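Local coordinates for Serine/threonine-protein kinase Tel1 (Chaetomium thermophilum, PDB 6SKY) that probably phosphorylates protein serine and threonine residues in [ST]-Q motifs, activating checkpoint signalling as a sensor of DNA damage, at residues A[2132-2137]-A[2165-2170]; A[2140-2145]-A[2159-2164]; A[2125-2130]-A[2169-2174]; A[2090-2095]-A[2110-2115]. All coordinates share one frame; numbering follows the deposited sequence.

Contact 1: residues A[2132-2137]-A[2165-2170]; sequences SCRETT and MLLSSD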
# COMPACT_ATOMS: atom_id res chain seq x y z
N SER A 2132 -2.37 26.04 -8.98
CA SER A 2132 -3.82 26.21 -8.91
C SER A 2132 -4.24 27.60 -9.35
O SER A 2132 -5.22 27.75 -10.10
CB SER A 2132 -4.31 25.93 -7.50
OG SER A 2132 -4.03 27.02 -6.67
N CYS A 2133 -3.52 28.63 -8.91
CA CYS A 2133 -3.85 29.97 -9.36
C CYS A 2133 -3.66 30.12 -10.86
O CYS A 2133 -4.42 30.83 -11.52
CB CYS A 2133 -3.03 31.00 -8.61
SG CYS A 2133 -3.61 31.32 -6.95
N ARG A 2134 -2.65 29.45 -11.43
CA ARG A 2134 -2.44 29.53 -12.87
C ARG A 2134 -3.59 28.88 -13.63
O ARG A 2134 -3.99 29.36 -14.70
CB ARG A 2134 -1.13 28.86 -13.24
CG ARG A 2134 -0.80 28.91 -14.70
CD ARG A 2134 0.27 27.92 -15.04
NE ARG A 2134 1.56 28.29 -14.48
CZ ARG A 2134 2.65 27.55 -14.59
NH1 ARG A 2134 3.78 27.96 -14.05
NH2 ARG A 2134 2.61 26.40 -15.23
N GLU A 2135 -4.12 27.79 -13.10
CA GLU A 2135 -5.29 27.16 -13.71
C GLU A 2135 -6.49 28.11 -13.71
O GLU A 2135 -7.19 28.24 -14.73
CB GLU A 2135 -5.63 25.89 -12.95
CG GLU A 2135 -6.79 25.13 -13.49
CD GLU A 2135 -7.45 24.31 -12.41
OE1 GLU A 2135 -7.28 24.66 -11.23
OE2 GLU A 2135 -8.12 23.32 -12.75
N THR A 2136 -6.74 28.76 -12.58
CA THR A 2136 -7.83 29.74 -12.53
C THR A 2136 -7.63 30.86 -13.53
O THR A 2136 -8.56 31.27 -14.22
CB THR A 2136 -7.96 30.32 -11.13
OG1 THR A 2136 -8.15 29.25 -10.20
CG2 THR A 2136 -9.14 31.22 -11.05
N THR A 2137 -6.40 31.37 -13.63
CA THR A 2137 -6.11 32.45 -14.57
C THR A 2137 -6.42 32.04 -16.00
O THR A 2137 -7.07 32.77 -16.74
CB THR A 2137 -4.64 32.85 -14.43
OG1 THR A 2137 -4.42 33.40 -13.14
CG2 THR A 2137 -4.29 33.87 -15.44
N MET A 2165 -2.70 23.20 -18.65
CA MET A 2165 -3.16 22.11 -17.79
C MET A 2165 -2.30 20.86 -17.95
O MET A 2165 -1.99 20.20 -16.96
CB MET A 2165 -4.62 21.79 -18.10
CG MET A 2165 -5.61 22.61 -17.32
SD MET A 2165 -7.28 22.38 -17.94
CE MET A 2165 -8.19 22.37 -16.41
N LEU A 2166 -1.93 20.52 -19.18
CA LEU A 2166 -1.10 19.33 -19.37
C LEU A 2166 0.28 19.50 -18.73
O LEU A 2166 0.84 18.56 -18.16
CB LEU A 2166 -0.98 19.01 -20.85
CG LEU A 2166 -2.30 18.66 -21.55
CD1 LEU A 2166 -2.11 18.50 -23.02
CD2 LEU A 2166 -2.86 17.40 -20.97
N LEU A 2167 0.82 20.72 -18.80
CA LEU A 2167 2.07 21.02 -18.11
C LEU A 2167 1.94 20.83 -16.61
O LEU A 2167 2.80 20.19 -15.96
CB LEU A 2167 2.46 22.45 -18.46
CG LEU A 2167 3.76 23.12 -18.06
CD1 LEU A 2167 4.93 22.36 -18.59
CD2 LEU A 2167 3.72 24.50 -18.64
N SER A 2168 0.88 21.36 -16.02
CA SER A 2168 0.66 21.17 -14.59
C SER A 2168 0.50 19.70 -14.24
O SER A 2168 0.86 19.29 -13.14
CB SER A 2168 -0.56 21.94 -14.12
OG SER A 2168 -0.38 23.33 -14.30
N SER A 2169 -0.05 18.90 -15.15
CA SER A 2169 -0.23 17.49 -14.86
C SER A 2169 1.10 16.75 -14.82
O SER A 2169 1.30 15.88 -13.96
CB SER A 2169 -1.16 16.85 -15.88
OG SER A 2169 -0.49 16.71 -17.11
N ASP A 2170 2.03 17.10 -15.71
CA ASP A 2170 3.40 16.57 -15.57
C ASP A 2170 3.99 16.92 -14.21
O ASP A 2170 4.53 16.04 -13.51
CB ASP A 2170 4.29 17.12 -16.68
CG ASP A 2170 3.73 16.91 -18.05
OD1 ASP A 2170 2.69 16.23 -18.16
OD2 ASP A 2170 4.31 17.43 -19.02
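Arg2134 and Glu2135 meet different parts of the facing helix: Arg2134 touches Leu2167 and Ser2168, while Glu2135 touches Met2165. In both, CG lies anti to the backbone N, chi1 -179°, which sets CG beside the residue's own carbonyl carbon. Arg2134 then bends at chi3 (-69°), and its guanidinium comes in at a slant, with NH2 4.1 Å from Leu2167 CD2. The same NH2 stands 4.4 Å from Ser2168 OG, whose hydrogen bond goes to Gly2164 O in its own helix. Glu2135 stays extended and crosses Met2165 at an angle, one carboxylate oxygen against the terminal methyl, OE2 to CE 3.8 Å. The segments meet by van der Waals touches between polar ends and apolar methyls, without a hydrogen bond between them; the charge of Arg2134 has a long, weak ion pair with Glu2092 on NH1.

The local axes come within 10.6 Å of each other and run antiparallel at 167°, with Glu2135 CA 6.8 Å from Met2165 CA at the nearest point. This is an antiparallel helical hairpin of the FAT domain, in the alpha-solenoid part of the kinase. Helix 2102-2119 lies against it through Leu2167 and through the cation-pi contact of Arg2134 with Phe2112; helix 2178-2189 packs on Met2165, and helices 2035-2047 and 2077-2097 pack on Cys2133.

Contact 2: residues A[2140-2145]-A[2159-2164]; sequences MWSQRH and LVQIRG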
# COMPACT_ATOMS: atom_id res chain seq x y z
N MET A 2140 -10.31 31.56 -16.58
CA MET A 2140 -11.00 32.85 -16.61
C MET A 2140 -10.70 33.62 -17.87
O MET A 2140 -11.58 34.24 -18.46
CB MET A 2140 -10.62 33.68 -15.39
CG MET A 2140 -11.28 33.23 -14.11
SD MET A 2140 -13.04 33.54 -14.12
CE MET A 2140 -13.05 35.27 -14.52
N TRP A 2141 -9.44 33.61 -18.32
CA TRP A 2141 -9.10 34.30 -19.55
C TRP A 2141 -9.78 33.67 -20.75
O TRP A 2141 -10.16 34.36 -21.69
CB TRP A 2141 -7.59 34.30 -19.72
CG TRP A 2141 -7.09 35.24 -20.73
CD1 TRP A 2141 -7.19 36.59 -20.71
CD2 TRP A 2141 -6.35 34.92 -21.91
NE1 TRP A 2141 -6.58 37.13 -21.80
CE2 TRP A 2141 -6.05 36.12 -22.56
CE3 TRP A 2141 -5.92 33.72 -22.48
CZ2 TRP A 2141 -5.35 36.17 -23.74
CZ3 TRP A 2141 -5.22 33.77 -23.65
CH2 TRP A 2141 -4.94 34.98 -24.27
N SER A 2142 -9.92 32.35 -20.74
CA SER A 2142 -10.61 31.70 -21.85
C SER A 2142 -12.10 32.01 -21.86
O SER A 2142 -12.73 31.98 -22.92
CB SER A 2142 -10.39 30.20 -21.80
OG SER A 2142 -11.25 29.55 -22.70
N GLN A 2143 -12.69 32.31 -20.70
CA GLN A 2143 -14.12 32.57 -20.65
C GLN A 2143 -14.47 34.00 -21.02
O GLN A 2143 -15.50 34.24 -21.66
CB GLN A 2143 -14.66 32.26 -19.26
CG GLN A 2143 -14.65 30.81 -18.90
CD GLN A 2143 -15.08 30.58 -17.48
OE1 GLN A 2143 -15.44 31.51 -16.77
NE2 GLN A 2143 -15.04 29.33 -17.05
N ARG A 2144 -13.66 34.97 -20.60
CA ARG A 2144 -13.99 36.39 -20.70
C ARG A 2144 -13.54 36.92 -22.05
O ARG A 2144 -12.40 37.34 -22.22
CB ARG A 2144 -13.33 37.15 -19.56
CG ARG A 2144 -13.77 36.66 -18.21
CD ARG A 2144 -15.22 36.95 -18.05
NE ARG A 2144 -15.45 38.32 -18.48
CZ ARG A 2144 -16.64 38.86 -18.67
NH1 ARG A 2144 -17.73 38.15 -18.48
NH2 ARG A 2144 -16.72 40.12 -19.06
N HIS A 2145 -14.46 36.95 -23.00
CA HIS A 2145 -14.11 37.25 -24.38
C HIS A 2145 -13.83 38.73 -24.62
O HIS A 2145 -13.12 39.06 -25.57
CB HIS A 2145 -15.22 36.80 -25.32
CG HIS A 2145 -15.50 35.34 -25.26
ND1 HIS A 2145 -14.85 34.42 -26.06
CD2 HIS A 2145 -16.35 34.63 -24.49
CE1 HIS A 2145 -15.30 33.21 -25.78
NE2 HIS A 2145 -16.21 33.31 -24.83
N LEU A 2159 -6.83 26.53 -26.53
CA LEU A 2159 -5.65 25.72 -26.74
C LEU A 2159 -4.58 26.02 -25.71
O LEU A 2159 -3.91 25.10 -25.21
CB LEU A 2159 -5.13 25.95 -28.15
CG LEU A 2159 -4.14 24.93 -28.67
CD1 LEU A 2159 -4.72 23.56 -28.49
CD2 LEU A 2159 -3.86 25.20 -30.11
N VAL A 2160 -4.40 27.29 -25.36
CA VAL A 2160 -3.37 27.63 -24.38
C VAL A 2160 -3.78 27.16 -22.99
O VAL A 2160 -2.92 26.75 -22.20
CB VAL A 2160 -3.06 29.14 -24.44
CG1 VAL A 2160 -3.67 29.87 -23.28
CG2 VAL A 2160 -1.58 29.35 -24.46
N GLN A 2161 -5.07 27.16 -22.69
CA GLN A 2161 -5.52 26.61 -21.41
C GLN A 2161 -5.24 25.12 -21.32
O GLN A 2161 -4.78 24.62 -20.29
CB GLN A 2161 -7.01 26.88 -21.23
CG GLN A 2161 -7.57 26.31 -19.97
CD GLN A 2161 -9.07 26.32 -19.97
OE1 GLN A 2161 -9.69 26.63 -20.97
NE2 GLN A 2161 -9.65 25.96 -18.85
N ILE A 2162 -5.52 24.39 -22.40
CA ILE A 2162 -5.26 22.96 -22.43
C ILE A 2162 -3.78 22.68 -22.22
O ILE A 2162 -3.39 21.81 -21.44
CB ILE A 2162 -5.77 22.36 -23.74
CG1 ILE A 2162 -7.29 22.36 -23.75
CG2 ILE A 2162 -5.25 20.96 -23.94
CD1 ILE A 2162 -7.87 22.03 -25.06
N ARG A 2163 -2.92 23.42 -22.93
CA ARG A 2163 -1.49 23.19 -22.79
C ARG A 2163 -0.99 23.48 -21.38
O ARG A 2163 -0.17 22.73 -20.84
CB ARG A 2163 -0.73 24.03 -23.81
CG ARG A 2163 -1.02 23.66 -25.22
CD ARG A 2163 0.23 23.84 -26.04
NE ARG A 2163 -0.01 23.64 -27.46
CZ ARG A 2163 -0.21 24.63 -28.32
NH1 ARG A 2163 -0.41 24.35 -29.60
NH2 ARG A 2163 -0.21 25.89 -27.91
N GLY A 2164 -1.46 24.57 -20.77
CA GLY A 2164 -1.08 24.85 -19.40
C GLY A 2164 -1.51 23.75 -18.44
O GLY A 2164 -0.77 23.39 -17.53
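Trp2141 and Ser2142 form the first shell with Val2160 and Gln2161. The indole presents its edge: CZ3 lies 4.2 Å from Val2160 CG1, the methyl sitting near the ring plane, so neither indole face is used for this apolar touch. Beside it, the amide oxygen OE1 of Gln2161 rests 3.7 Å from both CB and OG of Ser2142. The chain of Gln2161 is extended, with CG anti to the backbone N (chi1 178°), which carries the amide out slantwise to the flank of Ser2142. These meetings are van der Waals in character, and the CA atoms of Ser2142 and Gln2161 stand 7.2 Å apart.

They join the two helices of an antiparallel hairpin in the FAT domain, close to the loop that joins them: helix 2124-2143 is ending, and Arg2144 is the first residue to leave helical backbone angles, although its N still bonds to Met2140 O at 3.1 Å. In the second shell, Ser2142 OG is hydrogen-bonded to Arg2158 NH2, a partner from one turn or so earlier on the facing helix. Ala2157 backs both Trp2141 and Ser2142. Farther out, Leu2105 of helix 2102-2119 touches Trp2141 as well as Val2160, while Met2046 of helix 2035-2047 packs on the indole.

Contact 3: residues A[2125-2130]-A[2169-2174]; sequences ADVSQI and SDIFRF
Ser2128, which lies against the ring of Phe2172, turns its hydroxyl back to its own helix, where Ala2125 O is gripped by two donors. Gln2129 N reaches that oxygen at 3.0 Å in the regular helical pattern, and Ser2128 OG also donates to Ala2125 O at 3.0 Å. Both come from the same face of the carbonyl plane, the hydroxyl tilted 33° from it. A chi1 of 74° folds OG into this position and leaves CA and CB of Ser2128 to meet the ring.

The ring comes edge-on. Phe2172 CE1 is 4.2 Å from Ser2128 CA, which lies near the ring plane, and 4.4 Å from Ser2128 CB. One residue earlier, the beta-branched side chains meet through single methyls: Val2127 CG1 touches Ile2171 CG2 at 4.0 Å. Each of these methyls is the branch anti to its backbone N, and so each projects beside its own carbonyl carbon.

Here the same FAT-domain hairpin continues toward the start of helix 2124-2143 and the end of helix 2154-2174. Met2119 of helix 2102-2119 covers Ile2171, and Leu2184 of helix 2178-2189 packs on Phe2172. Across this gap the attraction is dispersion between methyl, ring-edge and backbone carbon atoms; the one hydroxyl among the touching groups is satisfied within its helix, so the contact across the gap depends on shape and dispersion and not on directed polar bonds.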
# COMPACT_ATOMS: atom_id res chain seq x y z
N ALA A 2125 4.04 23.07 -1.16
CA ALA A 2125 3.02 24.08 -0.89
C ALA A 2125 3.08 25.22 -1.90
O ALA A 2125 2.05 25.61 -2.48
CB ALA A 2125 3.18 24.61 0.53
N ASP A 2126 4.28 25.73 -2.17
CA ASP A 2126 4.44 26.82 -3.12
C ASP A 2126 4.04 26.40 -4.51
O ASP A 2126 3.36 27.15 -5.23
CB ASP A 2126 5.88 27.31 -3.12
CG ASP A 2126 6.48 27.34 -1.73
OD1 ASP A 2126 5.72 27.32 -0.75
OD2 ASP A 2126 7.73 27.40 -1.62
N VAL A 2127 4.45 25.21 -4.93
CA VAL A 2127 4.17 24.73 -6.27
C VAL A 2127 2.67 24.54 -6.46
O VAL A 2127 2.11 24.96 -7.48
CB VAL A 2127 4.94 23.44 -6.56
CG1 VAL A 2127 4.50 22.85 -7.86
CG2 VAL A 2127 6.41 23.72 -6.60
N SER A 2128 2.01 23.92 -5.49
CA SER A 2128 0.59 23.68 -5.63
C SER A 2128 -0.19 24.99 -5.67
O SER A 2128 -1.12 25.14 -6.46
CB SER A 2128 0.09 22.80 -4.49
OG SER A 2128 0.02 23.53 -3.29
N GLN A 2129 0.20 25.95 -4.82
CA GLN A 2129 -0.47 27.24 -4.82
C GLN A 2129 -0.34 27.95 -6.16
O GLN A 2129 -1.34 28.40 -6.75
CB GLN A 2129 0.11 28.09 -3.70
CG GLN A 2129 -0.38 29.49 -3.65
CD GLN A 2129 0.16 30.21 -2.46
OE1 GLN A 2129 0.73 29.61 -1.57
NE2 GLN A 2129 -0.01 31.51 -2.44
N ILE A 2130 0.89 28.05 -6.67
CA ILE A 2130 1.11 28.73 -7.94
C ILE A 2130 0.36 28.04 -9.07
O ILE A 2130 -0.23 28.69 -9.93
CB ILE A 2130 2.61 28.82 -8.24
CG1 ILE A 2130 3.29 29.72 -7.22
CG2 ILE A 2130 2.86 29.37 -9.61
CD1 ILE A 2130 4.75 29.84 -7.43
N SER A 2169 -0.05 18.90 -15.15
CA SER A 2169 -0.23 17.49 -14.86
C SER A 2169 1.10 16.75 -14.82
O SER A 2169 1.30 15.88 -13.96
CB SER A 2169 -1.16 16.85 -15.88
OG SER A 2169 -0.49 16.71 -17.11
N ASP A 2170 2.03 17.10 -15.71
CA ASP A 2170 3.40 16.57 -15.57
C ASP A 2170 3.99 16.92 -14.21
O ASP A 2170 4.53 16.04 -13.51
CB ASP A 2170 4.29 17.12 -16.68
CG ASP A 2170 3.73 16.91 -18.05
OD1 ASP A 2170 2.69 16.23 -18.16
OD2 ASP A 2170 4.31 17.43 -19.02
N ILE A 2171 3.92 18.19 -13.83
CA ILE A 2171 4.53 18.62 -12.57
C ILE A 2171 3.90 17.87 -11.40
O ILE A 2171 4.61 17.36 -10.53
CB ILE A 2171 4.41 20.14 -12.38
CG1 ILE A 2171 5.13 20.86 -13.50
CG2 ILE A 2171 5.01 20.54 -11.08
CD1 ILE A 2171 4.78 22.30 -13.59
N PHE A 2172 2.58 17.81 -11.35
CA PHE A 2172 1.91 17.12 -10.25
C PHE A 2172 2.20 15.64 -10.25
O PHE A 2172 2.15 15.00 -9.20
CB PHE A 2172 0.40 17.33 -10.33
CG PHE A 2172 -0.05 18.66 -9.83
CD1 PHE A 2172 0.42 19.15 -8.64
CD2 PHE A 2172 -0.93 19.42 -10.55
CE1 PHE A 2172 0.02 20.36 -8.18
CE2 PHE A 2172 -1.34 20.63 -10.10
CZ PHE A 2172 -0.86 21.11 -8.91
N ARG A 2173 2.48 15.05 -11.41
CA ARG A 2173 2.83 13.65 -11.44
C ARG A 2173 4.18 13.40 -10.77
O ARG A 2173 4.32 12.44 -10.02
CB ARG A 2173 2.85 13.13 -12.86
CG ARG A 2173 3.06 11.64 -12.96
CD ARG A 2173 2.53 11.08 -14.26
NE ARG A 2173 1.12 11.38 -14.45
CZ ARG A 2173 0.66 12.16 -15.42
NH1 ARG A 2173 -0.64 12.38 -15.54
NH2 ARG A 2173 1.51 12.71 -16.27
N PHE A 2174 5.17 14.26 -11.01
CA PHE A 2174 6.45 14.02 -10.36
C PHE A 2174 6.35 14.11 -8.84
O PHE A 2174 7.08 13.41 -8.12
CB PHE A 2174 7.54 14.97 -10.85
CG PHE A 2174 8.87 14.74 -10.18
CD1 PHE A 2174 9.70 13.73 -10.60
CD2 PHE A 2174 9.26 15.52 -9.11
CE1 PHE A 2174 10.91 13.51 -9.97
CE2 PHE A 2174 10.47 15.30 -8.49
CZ PHE A 2174 11.30 14.29 -8.92

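Contact 4: residues A[2090-2095]-A[2110-2115]; sequences LTELDD and ATFEKR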
# COMPACT_ATOMS: atom_id res chain seq x y z
N LEU A 2090 -0.40 36.88 -8.88
CA LEU A 2090 -0.82 38.16 -9.44
C LEU A 2090 0.06 38.57 -10.61
O LEU A 2090 -0.42 39.17 -11.57
CB LEU A 2090 -0.81 39.24 -8.37
CG LEU A 2090 -1.86 39.15 -7.28
CD1 LEU A 2090 -1.47 40.02 -6.13
CD2 LEU A 2090 -3.18 39.58 -7.80
N THR A 2091 1.35 38.22 -10.57
CA THR A 2091 2.22 38.57 -11.69
C THR A 2091 1.90 37.75 -12.93
O THR A 2091 1.93 38.29 -14.04
CB THR A 2091 3.68 38.39 -11.27
OG1 THR A 2091 3.94 39.23 -10.15
CG2 THR A 2091 4.59 38.77 -12.37
N GLU A 2092 1.60 36.46 -12.78
CA GLU A 2092 1.22 35.68 -13.96
C GLU A 2092 -0.12 36.14 -14.54
O GLU A 2092 -0.29 36.18 -15.76
CB GLU A 2092 1.16 34.19 -13.62
CG GLU A 2092 2.53 33.56 -13.38
CD GLU A 2092 2.46 32.12 -12.89
OE1 GLU A 2092 1.52 31.79 -12.13
OE2 GLU A 2092 3.34 31.32 -13.26
N LEU A 2093 -1.07 36.48 -13.67
CA LEU A 2093 -2.31 37.08 -14.13
C LEU A 2093 -2.04 38.34 -14.95
O LEU A 2093 -2.56 38.50 -16.06
CB LEU A 2093 -3.20 37.40 -12.93
CG LEU A 2093 -4.53 38.11 -13.16
CD1 LEU A 2093 -5.30 37.44 -14.23
CD2 LEU A 2093 -5.32 38.10 -11.89
N ASP A 2094 -1.23 39.25 -14.41
CA ASP A 2094 -0.91 40.47 -15.12
C ASP A 2094 -0.21 40.19 -16.44
O ASP A 2094 -0.38 40.93 -17.41
CB ASP A 2094 -0.04 41.36 -14.25
CG ASP A 2094 -0.22 42.83 -14.55
OD1 ASP A 2094 -0.74 43.17 -15.63
OD2 ASP A 2094 0.15 43.65 -13.69
N ASP A 2095 0.59 39.12 -16.50
CA ASP A 2095 1.29 38.80 -17.74
C ASP A 2095 0.32 38.36 -18.82
O ASP A 2095 0.42 38.81 -19.96
CB ASP A 2095 2.33 37.72 -17.50
CG ASP A 2095 3.63 38.27 -16.97
OD1 ASP A 2095 3.70 39.49 -16.73
OD2 ASP A 2095 4.58 37.48 -16.80
N ALA A 2110 6.10 29.34 -23.15
CA ALA A 2110 7.48 28.91 -22.93
C ALA A 2110 8.00 29.32 -21.56
O ALA A 2110 8.79 28.60 -20.93
CB ALA A 2110 8.38 29.48 -24.03
N THR A 2111 7.56 30.49 -21.07
CA THR A 2111 7.91 30.88 -19.71
C THR A 2111 7.36 29.88 -18.69
O THR A 2111 8.05 29.51 -17.73
CB THR A 2111 7.38 32.27 -19.41
OG1 THR A 2111 7.82 33.17 -20.44
CG2 THR A 2111 7.90 32.75 -18.10
N PHE A 2112 6.12 29.45 -18.89
CA PHE A 2112 5.55 28.44 -18.00
C PHE A 2112 6.39 27.18 -17.99
O PHE A 2112 6.59 26.56 -16.94
CB PHE A 2112 4.12 28.12 -18.43
CG PHE A 2112 3.16 29.23 -18.16
CD1 PHE A 2112 3.51 30.27 -17.33
CD2 PHE A 2112 1.91 29.22 -18.73
CE1 PHE A 2112 2.63 31.28 -17.09
CE2 PHE A 2112 1.03 30.23 -18.48
CZ PHE A 2112 1.39 31.27 -17.66
N GLU A 2113 6.91 26.78 -19.15
CA GLU A 2113 7.73 25.57 -19.21
C GLU A 2113 9.04 25.71 -18.43
O GLU A 2113 9.43 24.80 -17.68
CB GLU A 2113 7.99 25.20 -20.66
CG GLU A 2113 6.72 24.96 -21.43
CD GLU A 2113 6.95 24.85 -22.92
OE1 GLU A 2113 6.01 25.12 -23.69
OE2 GLU A 2113 8.08 24.51 -23.33
N LYS A 2114 9.74 26.83 -18.59
CA LYS A 2114 10.97 27.03 -17.81
C LYS A 2114 10.69 27.02 -16.31
O LYS A 2114 11.43 26.41 -15.50
CB LYS A 2114 11.64 28.33 -18.22
CG LYS A 2114 11.86 28.46 -19.71
CD LYS A 2114 12.11 29.90 -20.10
CE LYS A 2114 12.08 30.08 -21.61
NZ LYS A 2114 11.97 31.51 -22.00
N ARG A 2115 9.62 27.69 -15.89
CA ARG A 2115 9.30 27.65 -14.48
C ARG A 2115 8.97 26.24 -14.03
O ARG A 2115 9.24 25.89 -12.88
CB ARG A 2115 8.16 28.61 -14.19
CG ARG A 2115 8.54 30.01 -14.54
CD ARG A 2115 7.38 30.93 -14.52
NE ARG A 2115 7.83 32.30 -14.71
CZ ARG A 2115 7.01 33.33 -14.82
NH1 ARG A 2115 7.51 34.55 -14.99
NH2 ARG A 2115 5.71 33.15 -14.77
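The guanidinium of Arg2115 takes the carboxylate of Glu2092 at its edge, while Thr2111 CG2 of its own helix lies over one face, displaced toward the rim. OE2 of Glu2092 sits near the guanidinium plane, and the carboxylate is turned 34° from it. The third flat group is the ring of Phe2112, which stands 72° from the carboxylate and also has Arg2134 as a cation-pi partner; its CE1 approaches the same OE2 obliquely, at 3.9 Å.

The bond from Arg2115 NH2 to Glu2092 OE2 is a weak one, 3.4 Å long and bent to 132° at the hydrogen, and forms part of a salt bridge. The two chains overlap side by side, running opposite ways instead of meeting end-on, so NH2 also lies 3.5 Å from Glu2092 CG. Arg2115 stays extended from CG to NE, which is what spans the gap between helices whose nearest CA atoms, those of Glu2092 and Phe2112, are 9.4 Å apart.

Helices 2077-2097 and 2102-2119 are consecutive in the FAT domain, and the charges here reach beyond them. Arg2115 NH1 forms its stronger salt bridge with Asp1606 OD2; Asp2095 OD2, 4.5 Å from NH1, pairs with Arg1639. A long, weak ion pair links Glu2092 OE2 to Arg2134 NH1. All three touching residues are buried, and with two arginines near it, though both only weakly bonded, the carboxylate is probably favoured in its ionised form. The pair across this gap is therefore one member of a charge network that joins successive helices to an earlier part of the chain.

From the N terminus, contact 4 comes first, closing the short loop between helices 2077-2097 and 2102-2119 before any other contact opens. The chain then enters helix 2124-2143, where contacts 3, 1 and 2 open in that order, and returns along helix 2154-2174, where they close in reverse: contact 2 nearest the connecting loop, contact 1 around it, contact 3 outermost. None of the loops cross, and contacts 1 and 3 share Ser2169 and Asp2170. The two hairpins are in series yet pressed together: Thr2137 packs on Leu2093, and Ile2130 on Glu2092. Together the four contacts tie consecutive helices of the FAT solenoid, away from the nucleotide site.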